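Local coordinates for protein hypothetical glycoside hydrolase (Parabacteroides distasonis, PDB 3TAW) that is of unknown function but belongs to a clan of carbohydrate-active proteins built on a five-bladed beta-propeller, at residues V64-E69 with F94-K99; L83-S88 with D152-T157; P100-A105 with Y131-T136. All blocks are in the same frame, centred on the assembly; numbering follows the deposited sequence.

Interaction 1: residues V64-E69 with F94-K99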
loop_
_atom_site.group_PDB
_atom_site.type_symbol
_atom_site.label_atom_id
_atom_site.label_comp_id
_atom_site.label_asym_id
_atom_site.label_seq_id
_atom_site.Cartn_x
_atom_site.Cartn_y
_atom_site.Cartn_z
ATOM N N VAL A 64 7.178 -8.538 -6.271
ATOM C CA VAL A 64 7.160 -7.351 -5.445
ATOM C C VAL A 64 7.513 -6.193 -6.344
ATOM O O VAL A 64 8.566 -6.217 -7.011
ATOM C CB VAL A 64 8.131 -7.455 -4.281
ATOM C CG1 VAL A 64 8.379 -6.059 -3.639
ATOM C CG2 VAL A 64 7.579 -8.451 -3.239
HETATM N N MSE A 65 6.660 -5.170 -6.335
HETATM C CA MSE A 65 6.944 -3.921 -7.031
HETATM C C MSE A 65 7.239 -2.868 -5.971
HETATM O O MSE A 65 6.344 -2.323 -5.327
HETATM C CB MSE A 65 5.791 -3.542 -7.976
HETATM C CG MSE A 65 5.667 -4.534 -9.117
HETATM SE SE MSE A 65 4.403 -3.986 -10.495
HETATM C CE MSE A 65 5.142 -2.341 -11.159
ATOM N N TYR A 66 8.519 -2.626 -5.760
ATOM C CA TYR A 66 8.957 -1.759 -4.664
ATOM C C TYR A 66 9.052 -0.306 -5.093
ATOM O O TYR A 66 9.355 0.016 -6.251
ATOM C CB TYR A 66 10.269 -2.258 -4.077
ATOM C CG TYR A 66 11.399 -2.460 -5.070
ATOM C CD1 TYR A 66 11.552 -3.665 -5.751
ATOM C CD2 TYR A 66 12.334 -1.462 -5.303
ATOM C CE1 TYR A 66 12.616 -3.877 -6.654
ATOM C CE2 TYR A 66 13.379 -1.647 -6.180
ATOM C CZ TYR A 66 13.515 -2.873 -6.876
ATOM O OH TYR A 66 14.561 -3.083 -7.732
ATOM N N ARG A 67 8.778 0.586 -4.147
ATOM C CA ARG A 67 8.964 2.000 -4.372
ATOM C C ARG A 67 10.441 2.288 -4.301
ATOM O O ARG A 67 11.059 2.032 -3.286
ATOM C CB ARG A 67 8.226 2.829 -3.325
ATOM C CG ARG A 67 8.388 4.333 -3.542
ATOM C CD ARG A 67 7.688 5.129 -2.447
ATOM N NE ARG A 67 8.073 6.530 -2.447
ATOM C CZ ARG A 67 7.608 7.451 -1.599
ATOM N NH1 ARG A 67 6.700 7.140 -0.676
ATOM N NH2 ARG A 67 8.054 8.697 -1.677
ATOM N N ALA A 68 11.015 2.799 -5.389
ATOM C CA ALA A 68 12.438 3.101 -5.437
ATOM C C ALA A 68 12.614 4.602 -5.610
ATOM O O ALA A 68 11.936 5.219 -6.417
ATOM C CB ALA A 68 13.113 2.377 -6.603
ATOM N N GLU A 69 13.530 5.173 -4.842
ATOM C CA GLU A 69 13.832 6.584 -4.955
ATOM C C GLU A 69 15.268 6.808 -5.383
ATOM O O GLU A 69 16.187 6.139 -4.900
ATOM C CB GLU A 69 13.575 7.292 -3.631
ATOM C CG GLU A 69 12.106 7.583 -3.356
ATOM C CD GLU A 69 11.887 8.393 -2.080
ATOM O OE1 GLU A 69 12.726 8.270 -1.153
ATOM O OE2 GLU A 69 10.888 9.163 -2.021
ATOM N N PHE A 94 14.936 -12.469 -3.931
ATOM C CA PHE A 94 14.340 -11.817 -5.088
ATOM C C PHE A 94 15.318 -11.595 -6.198
ATOM O O PHE A 94 16.483 -11.241 -5.968
ATOM C CB PHE A 94 13.727 -10.469 -4.676
ATOM C CG PHE A 94 12.440 -10.634 -3.953
ATOM C CD1 PHE A 94 12.432 -10.926 -2.604
ATOM C CD2 PHE A 94 11.239 -10.598 -4.639
ATOM C CE1 PHE A 94 11.231 -11.151 -1.940
ATOM C CE2 PHE A 94 10.033 -10.785 -3.991
ATOM C CZ PHE A 94 10.030 -11.082 -2.630
ATOM N N GLU A 95 14.817 -11.791 -7.402
ATOM C CA GLU A 95 15.534 -11.467 -8.632
ATOM C C GLU A 95 14.931 -10.174 -9.189
ATOM O O GLU A 95 13.719 -10.110 -9.475
ATOM C CB GLU A 95 15.358 -12.602 -9.606
ATOM C CG GLU A 95 16.054 -12.399 -10.934
ATOM C CD GLU A 95 16.054 -13.681 -11.750
ATOM O OE1 GLU A 95 14.998 -14.011 -12.328
ATOM O OE2 GLU A 95 17.116 -14.338 -11.784
ATOM N N ARG A 96 15.762 -9.145 -9.308
ATOM C CA ARG A 96 15.275 -7.781 -9.611
ATOM C C ARG A 96 15.613 -7.363 -11.026
ATOM O O ARG A 96 16.740 -7.566 -11.483
ATOM C CB ARG A 96 15.886 -6.778 -8.628
ATOM C CG ARG A 96 15.547 -7.062 -7.186
ATOM C CD ARG A 96 16.565 -6.450 -6.237
ATOM N NE ARG A 96 16.603 -4.987 -6.269
ATOM C CZ ARG A 96 17.245 -4.248 -5.369
ATOM N NH1 ARG A 96 17.933 -4.817 -4.386
ATOM N NH2 ARG A 96 17.183 -2.922 -5.455
ATOM N N ASP A 97 14.645 -6.760 -11.702
ATOM C CA ASP A 97 14.878 -6.129 -12.979
ATOM C C ASP A 97 15.778 -4.899 -12.825
ATOM O O ASP A 97 15.688 -4.150 -11.846
ATOM C CB ASP A 97 13.557 -5.709 -13.628
ATOM C CG ASP A 97 12.837 -6.858 -14.327
ATOM O OD1 ASP A 97 13.316 -8.027 -14.275
ATOM O OD2 ASP A 97 11.795 -6.561 -14.942
ATOM N N THR A 98 16.579 -4.655 -13.855
ATOM C CA THR A 98 17.430 -3.481 -13.877
ATOM C C THR A 98 16.687 -2.242 -14.332
ATOM O O THR A 98 17.155 -1.149 -14.094
ATOM C CB THR A 98 18.667 -3.698 -14.784
ATOM O OG1 THR A 98 18.250 -4.058 -16.111
ATOM C CG2 THR A 98 19.535 -4.772 -14.211
ATOM N N LYS A 99 15.585 -2.420 -15.057
ATOM C CA LYS A 99 14.731 -1.316 -15.480
ATOM C C LYS A 99 13.477 -1.281 -14.602
ATOM O O LYS A 99 12.851 -2.304 -14.414
ATOM C CB LYS A 99 14.305 -1.517 -16.937
ATOM C CG LYS A 99 13.791 -0.293 -17.609
ATOM C CD LYS A 99 13.294 -0.591 -19.023
ATOM C CE LYS A 99 11.906 -1.184 -19.007
ATOM N NZ LYS A 99 10.967 -0.169 -18.449
HETATM O O HOH W 1 13.528 -3.996 -9.959
HETATM O O HOH W 2 17.353 -3.879 -9.531
#
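Arg96 and Tyr66 meet chiefly at the phenolic OH, around which the arginine is wrapped. The CB of Arg96 starts 4.0 Å from Tyr66 OH, and CG and CD stay at about that distance, so the aliphatic part of the chain curves round the hydroxyl. A bend at chi3 (64°) then turns the guanidinium back, and NE of Arg96 donates a hydrogen bond of 3.2 Å to Tyr66 OH. The N-H is moderately straight (151°), and the oxygen lies near the edge of the guanidinium, somewhat tilted from its plane. Ring and guanidinium planes stand almost perpendicular, at 88°, so this is a hydrogen bond and not a stack. At the tip, NH2 goes on to a salt bridge with Glu46 and a hydrogen bond to the backbone O of Lys28.

The other pair is apolar: Val64 CG2 packs 3.5 Å from Phe94 CE2, a methyl of the branched side chain against an aromatic ring. Strands 61-69 and 95-96 do not pair with each other; strand 81-88 lies between them in the antiparallel sheet of this propeller blade. The side chains therefore reach across the intervening strand, and Phe94 also touches Ala86 of that strand, whose small side chain suits a place beside a bulky ring. A water bridges the two segments, donating to Tyr66 OH at 2.6 Å and to Asp97 O at 2.9 Å.

Tyrosine suits its place because its rigid ring carries a hydroxyl out from a buried strand to a polar margin. That hydroxyl takes bonds from Arg96 and the water and is also bonded to Glu46. With the arginine and the carboxylate both beside it, the phenol is probably strongly polarised, and the shared Glu46 couples the two side chains into one charged network.

Interaction 2: residues L83-S88 with D152-T157. With EDO (1,2-ethanediol), chain M.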
loop_
_atom_site.group_PDB
_atom_site.type_symbol
_atom_site.label_atom_id
_atom_site.label_comp_id
_atom_site.label_asym_id
_atom_site.label_seq_id
_atom_site.Cartn_x
_atom_site.Cartn_y
_atom_site.Cartn_z
ATOM N N LEU A 83 8.767 2.413 -9.710
ATOM C CA LEU A 83 8.526 1.094 -9.185
ATOM C C LEU A 83 9.407 0.049 -9.840
ATOM O O LEU A 83 9.411 -0.100 -11.065
ATOM C CB LEU A 83 7.060 0.694 -9.402
ATOM C CG LEU A 83 6.013 1.681 -8.917
ATOM C CD1 LEU A 83 4.624 1.110 -9.079
ATOM C CD2 LEU A 83 6.272 2.186 -7.456
ATOM N N GLY A 84 10.096 -0.695 -8.997
ATOM C CA GLY A 84 10.897 -1.837 -9.407
ATOM C C GLY A 84 10.057 -3.068 -9.625
ATOM O O GLY A 84 8.847 -3.070 -9.369
ATOM N N TYR A 85 10.681 -4.110 -10.163
ATOM C CA TYR A 85 10.003 -5.372 -10.439
ATOM C C TYR A 85 10.930 -6.497 -9.976
ATOM O O TYR A 85 12.027 -6.677 -10.511
ATOM C CB TYR A 85 9.715 -5.501 -11.935
ATOM C CG TYR A 85 8.935 -6.723 -12.331
ATOM C CD1 TYR A 85 9.583 -7.933 -12.587
ATOM C CD2 TYR A 85 7.549 -6.684 -12.478
ATOM C CE1 TYR A 85 8.855 -9.072 -12.974
ATOM C CE2 TYR A 85 6.825 -7.816 -12.848
ATOM C CZ TYR A 85 7.477 -9.003 -13.087
ATOM O OH TYR A 85 6.764 -10.143 -13.463
ATOM N N ALA A 86 10.499 -7.245 -8.970
ATOM C CA ALA A 86 11.325 -8.291 -8.377
ATOM C C ALA A 86 10.494 -9.552 -8.226
ATOM O O ALA A 86 9.343 -9.480 -7.774
ATOM C CB ALA A 86 11.839 -7.840 -7.022
ATOM N N THR A 87 11.069 -10.704 -8.572
ATOM C CA THR A 87 10.345 -11.968 -8.479
ATOM C C THR A 87 10.997 -12.929 -7.478
ATOM O O THR A 87 12.211 -12.890 -7.243
ATOM C CB THR A 87 10.255 -12.707 -9.818
ATOM O OG1 THR A 87 11.555 -13.178 -10.194
ATOM C CG2 THR A 87 9.697 -11.809 -10.916
ATOM N N SER A 88 10.184 -13.830 -6.927
ATOM C CA SER A 88 10.702 -14.800 -5.960
ATOM C C SER A 88 9.875 -16.070 -5.977
ATOM O O SER A 88 8.670 -16.020 -6.250
ATOM C CB SER A 88 10.654 -14.213 -4.534
ATOM O OG SER A 88 11.158 -15.148 -3.602
ATOM N N ASP A 152 0.270 -8.196 -17.472
ATOM C CA ASP A 152 1.595 -8.780 -17.294
ATOM C C ASP A 152 2.521 -7.973 -16.387
ATOM O O ASP A 152 3.719 -8.259 -16.334
ATOM C CB ASP A 152 2.269 -8.960 -18.649
ATOM C CG ASP A 152 2.635 -7.639 -19.312
ATOM O OD1 ASP A 152 2.270 -6.552 -18.827
ATOM O OD2 ASP A 152 3.293 -7.709 -20.366
ATOM N N LEU A 153 1.977 -6.946 -15.733
ATOM C CA LEU A 153 2.701 -6.105 -14.785
ATOM C C LEU A 153 3.812 -5.259 -15.429
ATOM O O LEU A 153 4.614 -4.632 -14.714
ATOM C CB LEU A 153 3.258 -6.942 -13.614
ATOM C CG LEU A 153 2.227 -7.678 -12.752
ATOM C CD1 LEU A 153 2.928 -8.631 -11.787
ATOM C CD2 LEU A 153 1.325 -6.695 -12.006
ATOM N N LYS A 154 3.822 -5.197 -16.763
ATOM C CA LYS A 154 4.831 -4.430 -17.514
ATOM C C LYS A 154 4.266 -3.542 -18.603
ATOM O O LYS A 154 4.807 -2.457 -18.826
ATOM C CB LYS A 154 5.899 -5.360 -18.078
ATOM C CG LYS A 154 6.704 -5.955 -16.936
ATOM C CD LYS A 154 7.879 -6.735 -17.354
ATOM C CE LYS A 154 8.767 -6.965 -16.147
ATOM N NZ LYS A 154 9.878 -7.879 -16.505
ATOM N N HIS A 155 3.205 -3.980 -19.275
ATOM C CA HIS A 155 2.555 -3.169 -20.298
ATOM C C HIS A 155 1.335 -2.550 -19.654
ATOM O O HIS A 155 0.271 -3.162 -19.596
ATOM C CB HIS A 155 2.225 -4.014 -21.544
ATOM C CG HIS A 155 3.454 -4.469 -22.271
ATOM N ND1 HIS A 155 4.097 -5.659 -21.987
ATOM C CD2 HIS A 155 4.197 -3.855 -23.226
ATOM C CE1 HIS A 155 5.168 -5.772 -22.760
ATOM N NE2 HIS A 155 5.250 -4.690 -23.520
ATOM N N TRP A 156 1.535 -1.352 -19.107
ATOM C CA TRP A 156 0.522 -0.686 -18.300
ATOM C C TRP A 156 -0.239 0.365 -19.093
ATOM O O TRP A 156 0.338 1.061 -19.936
ATOM C CB TRP A 156 1.150 0.006 -17.075
ATOM C CG TRP A 156 1.774 -0.880 -16.092
ATOM C CD1 TRP A 156 3.096 -1.225 -16.001
ATOM C CD2 TRP A 156 1.113 -1.524 -15.013
ATOM N NE1 TRP A 156 3.289 -2.059 -14.933
ATOM C CE2 TRP A 156 2.084 -2.255 -14.298
ATOM C CE3 TRP A 156 -0.221 -1.566 -14.587
ATOM C CZ2 TRP A 156 1.766 -3.018 -13.169
ATOM C CZ3 TRP A 156 -0.535 -2.326 -13.464
ATOM C CH2 TRP A 156 0.458 -3.050 -12.769
ATOM N N THR A 157 -1.528 0.493 -18.802
ATOM C CA THR A 157 -2.347 1.626 -19.215
ATOM C C THR A 157 -2.659 2.485 -17.996
ATOM O O THR A 157 -3.209 1.989 -17.011
ATOM C CB THR A 157 -3.630 1.136 -19.879
ATOM O OG1 THR A 157 -3.260 0.386 -21.048
ATOM C CG2 THR A 157 -4.548 2.304 -20.286
HETATM C C1 EDO M . 13.462 -15.972 -8.611
HETATM O O1 EDO M . 12.302 -15.701 -9.376
HETATM C C2 EDO M . 14.440 -16.703 -9.517
HETATM O O2 EDO M . 13.833 -17.915 -9.989
HETATM O O HOH W 3 6.065 -9.549 -16.266
#
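An Asx turn in the loop joining strands 143-150 and 157-161 sets Leu153 and Lys154 against the ring of Tyr85, a contact between two neighbouring blades of the propeller. Tyr85 holds CG anti to its own N (chi1 -176°), which carries the ring off strand 81-88 to the loop. Lys154, extended beyond CG, lays its last methylene over one face: Lys154 CE sits 3.6 Å from the centroid of the Tyr85 ring, almost exactly on the normal (3° off). The ammonium follows as a cation-pi partner, with Lys154 NZ 4.1 Å from the Tyr85 centroid and displaced further toward the rim. Leu153 comes instead to the ring edge, in plane, its CB 3.8 Å from Tyr85 CE2.

The turn itself is secured by Asp152. Asp152 OD1 accepts two backbone bonds, from Lys154 N (2.9 Å), which arrives from above the carboxylate plane, and from His155 N (2.8 Å), which meets the syn lone pair of OD1. Asp152 OD2 accepts the N-H of His155 ND1 at 2.7 Å, nearly in the plane of the imidazole. Aspartate suits the place because its short side chain offers two acceptors: one oxygen takes the two amides that follow Leu153, which has a left-handed backbone conformation, and the other takes the imidazole. Farther out, a water links Tyr85 OH to Asp152 O, donating to the carbonyl at 2.7 Å.

Lysine suits the outer side of this contact because its long chain gives greasy methylenes to the ring while its charged end stays polar: NZ forms a salt bridge with Asp97, whose side chain also touches Tyr85. The ammonium is thus shared between a carboxylate and a pi cloud, and its positive charge is probably stabilised by both.

Interaction 3: residues P100-A105 with Y131-T136. With EDO (1,2-ethanediol), chain N; ACT (acetate ion), chain E.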
loop_
_atom_site.group_PDB
_atom_site.type_symbol
_atom_site.label_atom_id
_atom_site.label_comp_id
_atom_site.label_asym_id
_atom_site.label_seq_id
_atom_site.Cartn_x
_atom_site.Cartn_y
_atom_site.Cartn_z
ATOM N N PRO A 100 13.096 -0.096 -14.095
ATOM C CA PRO A 100 11.812 -0.023 -13.398
ATOM C C PRO A 100 10.640 -0.393 -14.327
ATOM O O PRO A 100 10.687 -0.149 -15.548
ATOM C CB PRO A 100 11.733 1.431 -12.926
ATOM C CG PRO A 100 12.592 2.189 -13.942
ATOM C CD PRO A 100 13.701 1.237 -14.321
ATOM N N ALA A 101 9.604 -0.995 -13.748
ATOM C CA ALA A 101 8.430 -1.421 -14.524
ATOM C C ALA A 101 7.326 -0.356 -14.591
ATOM O O ALA A 101 6.420 -0.461 -15.429
ATOM C CB ALA A 101 7.869 -2.716 -13.951
ATOM N N PHE A 102 7.418 0.651 -13.729
ATOM C CA PHE A 102 6.434 1.747 -13.675
ATOM C C PHE A 102 7.133 3.018 -13.237
ATOM O O PHE A 102 7.984 2.993 -12.341
ATOM C CB PHE A 102 5.315 1.368 -12.708
ATOM C CG PHE A 102 4.039 2.111 -12.932
ATOM C CD1 PHE A 102 3.152 1.706 -13.910
ATOM C CD2 PHE A 102 3.703 3.202 -12.147
ATOM C CE1 PHE A 102 1.960 2.384 -14.130
ATOM C CE2 PHE A 102 2.509 3.891 -12.364
ATOM C CZ PHE A 102 1.623 3.466 -13.337
ATOM N N TYR A 103 6.837 4.117 -13.926
ATOM C CA TYR A 103 7.605 5.353 -13.752
ATOM C C TYR A 103 6.916 6.516 -14.452
ATOM O O TYR A 103 6.080 6.311 -15.340
ATOM C CB TYR A 103 9.030 5.170 -14.338
ATOM C CG TYR A 103 9.016 4.499 -15.673
ATOM C CD1 TYR A 103 8.836 5.228 -16.831
ATOM C CD2 TYR A 103 9.134 3.104 -15.774
ATOM C CE1 TYR A 103 8.797 4.606 -18.076
ATOM C CE2 TYR A 103 9.086 2.478 -16.984
ATOM C CZ TYR A 103 8.914 3.238 -18.146
ATOM O OH TYR A 103 8.850 2.623 -19.377
ATOM N N PRO A 104 7.255 7.750 -14.043
ATOM C CA PRO A 104 6.711 8.908 -14.728
ATOM C C PRO A 104 7.350 9.031 -16.122
ATOM O O PRO A 104 8.493 8.591 -16.328
ATOM C CB PRO A 104 7.131 10.072 -13.828
ATOM C CG PRO A 104 8.409 9.615 -13.202
ATOM C CD PRO A 104 8.189 8.133 -12.964
ATOM N N ALA A 105 6.620 9.608 -17.073
ATOM C CA ALA A 105 7.081 9.651 -18.442
ATOM C C ALA A 105 6.401 10.807 -19.154
ATOM O O ALA A 105 5.602 11.518 -18.541
ATOM C CB ALA A 105 6.769 8.320 -19.141
ATOM N N TYR A 131 -4.383 -6.995 -13.532
ATOM C CA TYR A 131 -3.746 -6.395 -12.373
ATOM C C TYR A 131 -4.138 -4.930 -12.307
ATOM O O TYR A 131 -3.996 -4.173 -13.295
ATOM C CB TYR A 131 -2.227 -6.583 -12.386
ATOM C CG TYR A 131 -1.842 -8.036 -12.310
ATOM C CD1 TYR A 131 -1.760 -8.676 -11.082
ATOM C CD2 TYR A 131 -1.627 -8.801 -13.466
ATOM C CE1 TYR A 131 -1.444 -10.011 -10.976
ATOM C CE2 TYR A 131 -1.295 -10.153 -13.373
ATOM C CZ TYR A 131 -1.195 -10.758 -12.126
ATOM O OH TYR A 131 -0.891 -12.115 -12.023
ATOM N N VAL A 132 -4.610 -4.525 -11.127
ATOM C CA VAL A 132 -5.090 -3.175 -10.899
ATOM C C VAL A 132 -4.149 -2.525 -9.868
ATOM O O VAL A 132 -4.065 -2.976 -8.736
ATOM C CB VAL A 132 -6.541 -3.136 -10.373
ATOM C CG1 VAL A 132 -6.998 -1.673 -10.154
ATOM C CG2 VAL A 132 -7.481 -3.891 -11.362
ATOM N N LEU A 133 -3.445 -1.492 -10.319
ATOM C CA LEU A 133 -2.441 -0.780 -9.556
ATOM C C LEU A 133 -3.009 0.553 -9.118
ATOM O O LEU A 133 -3.453 1.353 -9.955
ATOM C CB LEU A 133 -1.207 -0.570 -10.450
ATOM C CG LEU A 133 -0.070 0.300 -9.932
ATOM C CD1 LEU A 133 0.540 -0.257 -8.636
ATOM C CD2 LEU A 133 1.014 0.458 -11.041
ATOM N N LEU A 134 -3.033 0.755 -7.791
ATOM C CA LEU A 134 -3.439 2.002 -7.166
ATOM C C LEU A 134 -2.194 2.591 -6.563
ATOM O O LEU A 134 -1.495 1.918 -5.798
ATOM C CB LEU A 134 -4.470 1.760 -6.065
ATOM C CG LEU A 134 -5.948 1.714 -6.492
ATOM C CD1 LEU A 134 -6.508 3.135 -6.782
ATOM C CD2 LEU A 134 -6.189 0.770 -7.646
ATOM N N TYR A 135 -1.895 3.846 -6.921
ATOM C CA TYR A 135 -0.634 4.482 -6.548
ATOM C C TYR A 135 -0.814 5.985 -6.437
ATOM O O TYR A 135 -1.862 6.520 -6.804
ATOM C CB TYR A 135 0.458 4.164 -7.591
ATOM C CG TYR A 135 0.214 4.786 -8.957
ATOM C CD1 TYR A 135 -0.655 4.206 -9.868
ATOM C CD2 TYR A 135 0.887 5.945 -9.348
ATOM C CE1 TYR A 135 -0.890 4.780 -11.122
ATOM C CE2 TYR A 135 0.684 6.513 -10.602
ATOM C CZ TYR A 135 -0.200 5.929 -11.480
ATOM O OH TYR A 135 -0.370 6.474 -12.715
ATOM N N THR A 136 0.197 6.652 -5.895
ATOM C CA THR A 136 0.160 8.095 -5.733
ATOM C C THR A 136 0.954 8.776 -6.838
ATOM O O THR A 136 2.113 8.431 -7.079
ATOM C CB THR A 136 0.814 8.525 -4.417
ATOM O OG1 THR A 136 0.285 7.751 -3.342
ATOM C CG2 THR A 136 0.598 10.051 -4.166
HETATM C C1 EDO N . 5.548 2.402 -17.881
HETATM O O1 EDO N . 4.296 1.720 -17.901
HETATM C C2 EDO N . 5.293 3.803 -17.370
HETATM O O2 EDO N . 4.885 3.758 -15.994
HETATM C C ACT E . 9.864 4.654 -21.891
HETATM O O ACT E . 10.938 4.266 -21.342
HETATM O OXT ACT E . 8.787 4.078 -21.556
HETATM C CH3 ACT E . 9.846 5.763 -22.906
#
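Phe102 sets its ring against two side chains of strand 131-138 and presents a different aspect to each. Leu133 approaches from the opposite direction and lies over one face: its CD2 methyl is 3.6 Å from the Phe102 centroid, 6° off the normal, a CH-pi contact centred on the ring. Toward Tyr135 the phenylalanine turns its edge. The two rings make a T-shaped (edge-to-face) pair with centroids 4.8 Å apart and planes at 76°, and Phe102 CE2 comes to 3.5 Å from Tyr135 CZ. Tyr135 is ready for this because its CG sits between the backbone N and the carbonyl carbon (chi1 67°), which turns a ring face to its visitor.

The projection of Phe102 goes with a classic beta bulge, in which Ala101 and Phe102 both face Leu83 of strand 81-88. Blades of a beta-propeller pack face to face through such apolar residues, and a flat ring suits the interface, since face and edge can each take a different neighbour, here a leucine methyl and an aromatic. Trp156, in the loop between strands 143-150 and 157-161, adds a further edge-to-face partner to Phe102, and Lys158 a cation-pi one.

On the face of Phe102 away from Leu133 lies a 1,2-ethanediol, probably from the crystallisation liquor, its O2 3.4 Å from CD1 of Phe102. The same O2 accepts from Tyr103 N at 2.9 Å and donates to Tyr103 O. The hydroxyl of Tyr135, past the ring pair, is hydrogen-bonded to Glu113.

From the N terminus, segment 64-69 comes first, then 83-88, then 94-99, where interaction 1 closes its loop across the intervening strand 81-88 of one blade. Because 83-88 lies within that span and makes its contact with 152-157, interactions 1 and 2 cross. Interaction 3 begins at once, at residue 100, and closes at 131-136; it lies wholly inside the span of interaction 2, which closes last, and follows interaction 1 in series. The first contact is internal to the sheet that starts with strand 49-58, while the other two tie that sheet and its trailing loop to the sheet that starts with strand 117-125. Backbone bonds of Leu83 to Ala101 and Phe102 join interactions 2 and 3 directly.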